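Local coordinates for protein cytochrome c (Pseudomonas aeruginosa, PDB 6RTE) that catalyses the dehydrogenation of dihydro-heme d1 in the biosynthesis of heme d1, using an eight-bladed beta-propeller and a heme c cytochrome domain, at residues L204-L207 with Y208-K211; A409-P412 with Y413-D417. One frame throughout, in Å; residues are numbered along the deposited sequence.

How the contacts relate
Contacts 1 and 2 are two local turns in the same eight-bladed beta-propeller, each at a strand end of a different blade. Contact 1 is the hairpin joining strand 201-206 to strand 211-217, the last two strands of its blade; contact 2 links strand 405-406 to strand 413-417, the first two of another. Their centres are 30 Å apart and their nearest atoms about 21 Å, so they do not meet. Both use a polar side chain to catch a backbone N-H two residues on: Asp206 at residues 204-211 and, through a weak bond, Ser411 at residues 409-417. Neither supplies a residue to the heme c pocket.

Contact 1. Residues L204-L207 with Y208-K211; sequences LYDL and YNLK
One face of the Tyr205 ring is covered by the backbone of Lys211, whose O lies 3.5 Å from CD1, while a water sits in the ring plane at the phenol edge. Phe174 also stacks on this ring. The turn is a beta-hairpin of the propeller blade, closing strand 201-206 onto strand 211-217 with a G1 beta bulge: Leu210 and Lys211 both face Asp206. Evidence for the register is the antiparallel hydrogen-bonded pair of Asp206 and Lys211, where Asp206 N reaches Lys211 O at 2.9 Å in a nearly straight bond (173°). Three weak bonds share Asp206 O: the return bond from Lys211 N, long but fairly straight, and strongly bent ones from Asn209 N and Leu210 N.

With CG anti to the backbone N (chi1 178°), the Asp206 carboxylate is carried toward residues 208 and 209, where OD1 and OD2 each take a donor. OD1 accepts from Tyr208 N at 3.0 Å, forming an Asx turn; this donor stands well above the carboxylate plane. OD2 meets Asn209 ND2 at 2.8 Å (168°) on its syn side but tilted well out of the carboxylate plane, the acceptor lying close to the Asn209 amide plane although the two flat groups are steeply turned against each other. Arg191 forms a salt bridge with OD2, which should favour the charged carboxylate, and Asn209 ND2 is bonded as well to Pro137 O, tying the hairpin to a preceding loop.

On the Tyr205 side, Leu210 lays CA 3.2 Å from the Tyr205 OH. That hydroxyl does not bond directly to Leu210 O: the water bridges them, lying 2.7 Å from Tyr205 OH and donating to Leu210 O at 3.0 Å.

Contact 2. Residues A409-P412 with Y413-D417; sequences ADSP and YAWTD
Ser411 is extended and Pro412 bends the chain, its psi near zero, before Tyr413 takes up the strand conformation; this bend turns Tyr413 N back toward the Ser411 side chain. The Ser411 hydroxyl is the polar centre of the contact. Its OG is placed anti to the backbone N (chi1 -177°), beside the carbonyl carbon, and from there it reaches along the chain to two donors. Tyr413 N lies 3.4 Å from Ser411 OG, a weak bond that closes an ST turn. Trp415 NE1 approaches to 3.2 Å of the same Ser411 OG, with an N-H...O angle of 165°. The oxygen lies close to the indole plane, at the ring edge, as expected for a donor that points outward from the pyrrole nitrogen. Tyr413 O, itself hydrogen-bonded to Ser407 OG, is also in plane at the indole edge. The NE1 bond ties the indole to the turn, while the weak bond from Tyr413 N closes the turn itself.

In the fold, these residues form the connection from strand 405-406, the first of a four-stranded propeller blade, to strand 413-417, the second. Tyr413 and Trp415, two residues apart on that strand, both pack on Leu429 of the next strand, 427-431, and Trp415 also meets Phe454 edge-to-face.

Pro412 and Tyr413 make the apolar half. Pro412 CG stands over one face of the phenol, 3.7 Å from the ring centroid and 19° off the normal, a CH-pi contact. It is shifted toward the ring rim, so that its closest carbon is Tyr413 CE2, at 3.5 Å. His439 meets the Tyr413 ring with the planes steeply inclined. Pro412 CD completes the overlap, 3.8 Å from Tyr413 CD2.

Contact 1. Residues L204-L207 with Y208-K211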
loop_
_atom_site.group_PDB
_atom_site.type_symbol
_atom_site.label_atom_id
_atom_site.label_comp_id
_atom_site.label_asym_id
_atom_site.label_seq_id
_atom_site.Cartn_x
_atom_site.Cartn_y
_atom_site.Cartn_z
ATOM N N LEU A 204 9.529 -1.406 11.904
ATOM C CA LEU A 204 10.853 -1.369 11.287
ATOM C C LEU A 204 11.502 -2.733 11.453
ATOM O O LEU A 204 11.637 -3.228 12.576
ATOM C CB LEU A 204 11.713 -0.277 11.922
ATOM C CG LEU A 204 13.194 -0.220 11.520
ATOM C CD1 LEU A 204 13.368 -0.154 10.009
ATOM C CD2 LEU A 204 13.853 0.973 12.212
ATOM N N TYR A 205 11.920 -3.335 10.335
ATOM C CA TYR A 205 12.483 -4.678 10.313
ATOM C C TYR A 205 13.860 -4.632 9.675
ATOM O O TYR A 205 14.028 -4.051 8.600
ATOM C CB TYR A 205 11.567 -5.628 9.537
ATOM C CG TYR A 205 11.950 -7.085 9.612
ATOM C CD1 TYR A 205 11.539 -7.870 10.677
ATOM C CD2 TYR A 205 12.693 -7.681 8.604
ATOM C CE1 TYR A 205 11.868 -9.215 10.745
ATOM C CE2 TYR A 205 13.032 -9.031 8.668
ATOM C CZ TYR A 205 12.612 -9.782 9.740
ATOM O OH TYR A 205 12.927 -11.101 9.815
ATOM N N ASP A 206 14.835 -5.254 10.331
ATOM C CA ASP A 206 16.215 -5.305 9.865
ATOM C C ASP A 206 16.416 -6.604 9.095
ATOM O O ASP A 206 16.474 -7.683 9.689
ATOM C CB ASP A 206 17.174 -5.216 11.047
ATOM C CG ASP A 206 18.638 -5.323 10.628
ATOM O OD1 ASP A 206 18.931 -5.383 9.414
ATOM O OD2 ASP A 206 19.490 -5.356 11.536
ATOM N N LEU A 207 16.515 -6.503 7.765
ATOM C CA LEU A 207 16.647 -7.710 6.951
ATOM C C LEU A 207 17.954 -8.432 7.222
ATOM O O LEU A 207 18.001 -9.671 7.147
ATOM C CB LEU A 207 16.534 -7.365 5.466
ATOM C CG LEU A 207 15.142 -6.960 4.970
ATOM C CD1 LEU A 207 15.231 -6.299 3.597
ATOM C CD2 LEU A 207 14.216 -8.171 4.932
ATOM N N TYR A 208 19.028 -7.700 7.539
ATOM C CA TYR A 208 20.307 -8.364 7.768
ATOM C C TYR A 208 20.267 -9.258 9.004
ATOM O O TYR A 208 20.859 -10.344 9.010
ATOM C CB TYR A 208 21.444 -7.352 7.925
ATOM C CG TYR A 208 21.857 -6.650 6.659
ATOM C CD1 TYR A 208 21.153 -6.822 5.478
ATOM C CD2 TYR A 208 22.956 -5.799 6.654
ATOM C CE1 TYR A 208 21.514 -6.157 4.327
ATOM C CE2 TYR A 208 23.333 -5.134 5.503
ATOM C CZ TYR A 208 22.610 -5.320 4.342
ATOM O OH TYR A 208 22.972 -4.667 3.192
ATOM N N ASN A 209 19.610 -8.816 10.062
ATOM C CA ASN A 209 19.555 -9.604 11.291
ATOM C C ASN A 209 18.238 -10.336 11.469
ATOM O O ASN A 209 18.082 -11.067 12.450
ATOM C CB ASN A 209 19.827 -8.704 12.495
ATOM C CG ASN A 209 21.300 -8.307 12.591
ATOM O OD1 ASN A 209 22.131 -9.088 13.029
ATOM N ND2 ASN A 209 21.616 -7.095 12.150
ATOM N N LEU A 210 17.307 -10.186 10.524
ATOM C CA LEU A 210 16.004 -10.841 10.569
ATOM C C LEU A 210 15.325 -10.598 11.915
ATOM O O LEU A 210 14.884 -11.520 12.602
ATOM C CB LEU A 210 16.138 -12.336 10.257
ATOM C CG LEU A 210 16.807 -12.611 8.897
ATOM C CD1 LEU A 210 17.072 -14.101 8.695
ATOM C CD2 LEU A 210 15.970 -12.059 7.736
ATOM N N LYS A 211 15.234 -9.321 12.283
ATOM C CA LYS A 211 14.683 -8.928 13.575
ATOM C C LYS A 211 13.851 -7.669 13.447
ATOM O O LYS A 211 14.186 -6.766 12.668
ATOM C CB LYS A 211 15.805 -8.684 14.597
ATOM C CG LYS A 211 16.421 -9.966 15.153
ATOM C CD LYS A 211 17.631 -9.654 16.009
ATOM C CE LYS A 211 18.253 -10.934 16.557
ATOM N NZ LYS A 211 17.242 -11.713 17.318
HETATM O O HOH W 1 12.151 -12.609 11.923
#

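Contact 2. Residues A409-P412 with Y413-D417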
loop_
_atom_site.group_PDB
_atom_site.type_symbol
_atom_site.label_atom_id
_atom_site.label_comp_id
_atom_site.label_asym_id
_atom_site.label_seq_id
_atom_site.Cartn_x
_atom_site.Cartn_y
_atom_site.Cartn_z
ATOM N N ALA A 409 13.380 -3.617 -17.003
ATOM C CA ALA A 409 14.211 -3.245 -18.139
ATOM C C ALA A 409 14.513 -4.445 -19.024
ATOM O O ALA A 409 14.601 -4.311 -20.250
ATOM C CB ALA A 409 15.513 -2.603 -17.647
ATOM N N ASP A 410 14.652 -5.628 -18.420
ATOM C CA ASP A 410 14.969 -6.859 -19.134
ATOM C C ASP A 410 13.739 -7.542 -19.718
ATOM O O ASP A 410 13.894 -8.532 -20.442
ATOM C CB ASP A 410 15.712 -7.807 -18.178
ATOM C CG ASP A 410 16.049 -9.156 -18.809
ATOM O OD1 ASP A 410 15.224 -10.092 -18.701
ATOM O OD2 ASP A 410 17.138 -9.279 -19.413
ATOM N N SER A 411 12.532 -7.040 -19.450
ATOM C CA SER A 411 11.344 -7.692 -19.995
ATOM C C SER A 411 10.774 -6.902 -21.169
ATOM O O SER A 411 10.755 -5.669 -21.135
ATOM C CB SER A 411 10.256 -7.837 -18.930
ATOM O OG SER A 411 9.134 -8.530 -19.449
ATOM N N PRO A 412 10.295 -7.561 -22.223
ATOM C CA PRO A 412 9.644 -6.839 -23.326
ATOM C C PRO A 412 8.148 -6.619 -23.153
ATOM O O PRO A 412 7.514 -6.113 -24.083
ATOM C CB PRO A 412 9.912 -7.764 -24.521
ATOM C CG PRO A 412 9.898 -9.129 -23.933
ATOM C CD PRO A 412 10.406 -9.006 -22.509
ATOM N N TYR A 413 7.576 -6.971 -22.001
ATOM C CA TYR A 413 6.144 -6.848 -21.778
ATOM C C TYR A 413 5.866 -6.030 -20.523
ATOM O O TYR A 413 6.685 -5.972 -19.601
ATOM C CB TYR A 413 5.464 -8.218 -21.615
ATOM C CG TYR A 413 5.962 -9.289 -22.553
ATOM C CD1 TYR A 413 5.536 -9.339 -23.877
ATOM C CD2 TYR A 413 6.842 -10.268 -22.112
ATOM C CE1 TYR A 413 5.985 -10.323 -24.736
ATOM C CE2 TYR A 413 7.294 -11.262 -22.962
ATOM C CZ TYR A 413 6.864 -11.283 -24.275
ATOM O OH TYR A 413 7.316 -12.272 -25.126
ATOM N N ALA A 414 4.694 -5.405 -20.503
ATOM C CA ALA A 414 4.109 -4.860 -19.285
ATOM C C ALA A 414 3.091 -5.864 -18.755
ATOM O O ALA A 414 2.202 -6.301 -19.493
ATOM C CB ALA A 414 3.443 -3.508 -19.543
ATOM N N TRP A 415 3.219 -6.222 -17.483
ATOM C CA TRP A 415 2.425 -7.283 -16.879
ATOM C C TRP A 415 1.309 -6.650 -16.055
ATOM O O TRP A 415 1.581 -5.887 -15.123
ATOM C CB TRP A 415 3.300 -8.177 -15.995
ATOM C CG TRP A 415 4.506 -8.783 -16.681
ATOM C CD1 TRP A 415 5.408 -8.143 -17.489
ATOM C CD2 TRP A 415 4.949 -10.146 -16.592
ATOM N NE1 TRP A 415 6.371 -9.027 -17.919
ATOM C CE2 TRP A 415 6.115 -10.260 -17.378
ATOM C CE3 TRP A 415 4.475 -11.275 -15.925
ATOM C CZ2 TRP A 415 6.808 -11.460 -17.514
ATOM C CZ3 TRP A 415 5.162 -12.469 -16.066
ATOM C CH2 TRP A 415 6.315 -12.553 -16.854
ATOM N N THR A 416 0.058 -6.971 -16.390
ATOM C CA THR A 416 -1.090 -6.416 -15.679
ATOM C C THR A 416 -2.143 -7.514 -15.518
ATOM O O THR A 416 -1.867 -8.701 -15.718
ATOM C CB THR A 416 -1.618 -5.169 -16.404
ATOM O OG1 THR A 416 -2.555 -4.484 -15.563
ATOM C CG2 THR A 416 -2.293 -5.543 -17.719
ATOM N N ASP A 417 -3.361 -7.124 -15.144
ATOM C CA ASP A 417 -4.361 -8.085 -14.699
ATOM C C ASP A 417 -5.761 -7.533 -14.947
ATOM O O ASP A 417 -5.929 -6.412 -15.433
ATOM C CB ASP A 417 -4.172 -8.396 -13.209
ATOM C CG ASP A 417 -4.303 -7.152 -12.343
ATOM O OD1 ASP A 417 -5.415 -6.584 -12.286
ATOM O OD2 ASP A 417 -3.292 -6.728 -11.733
#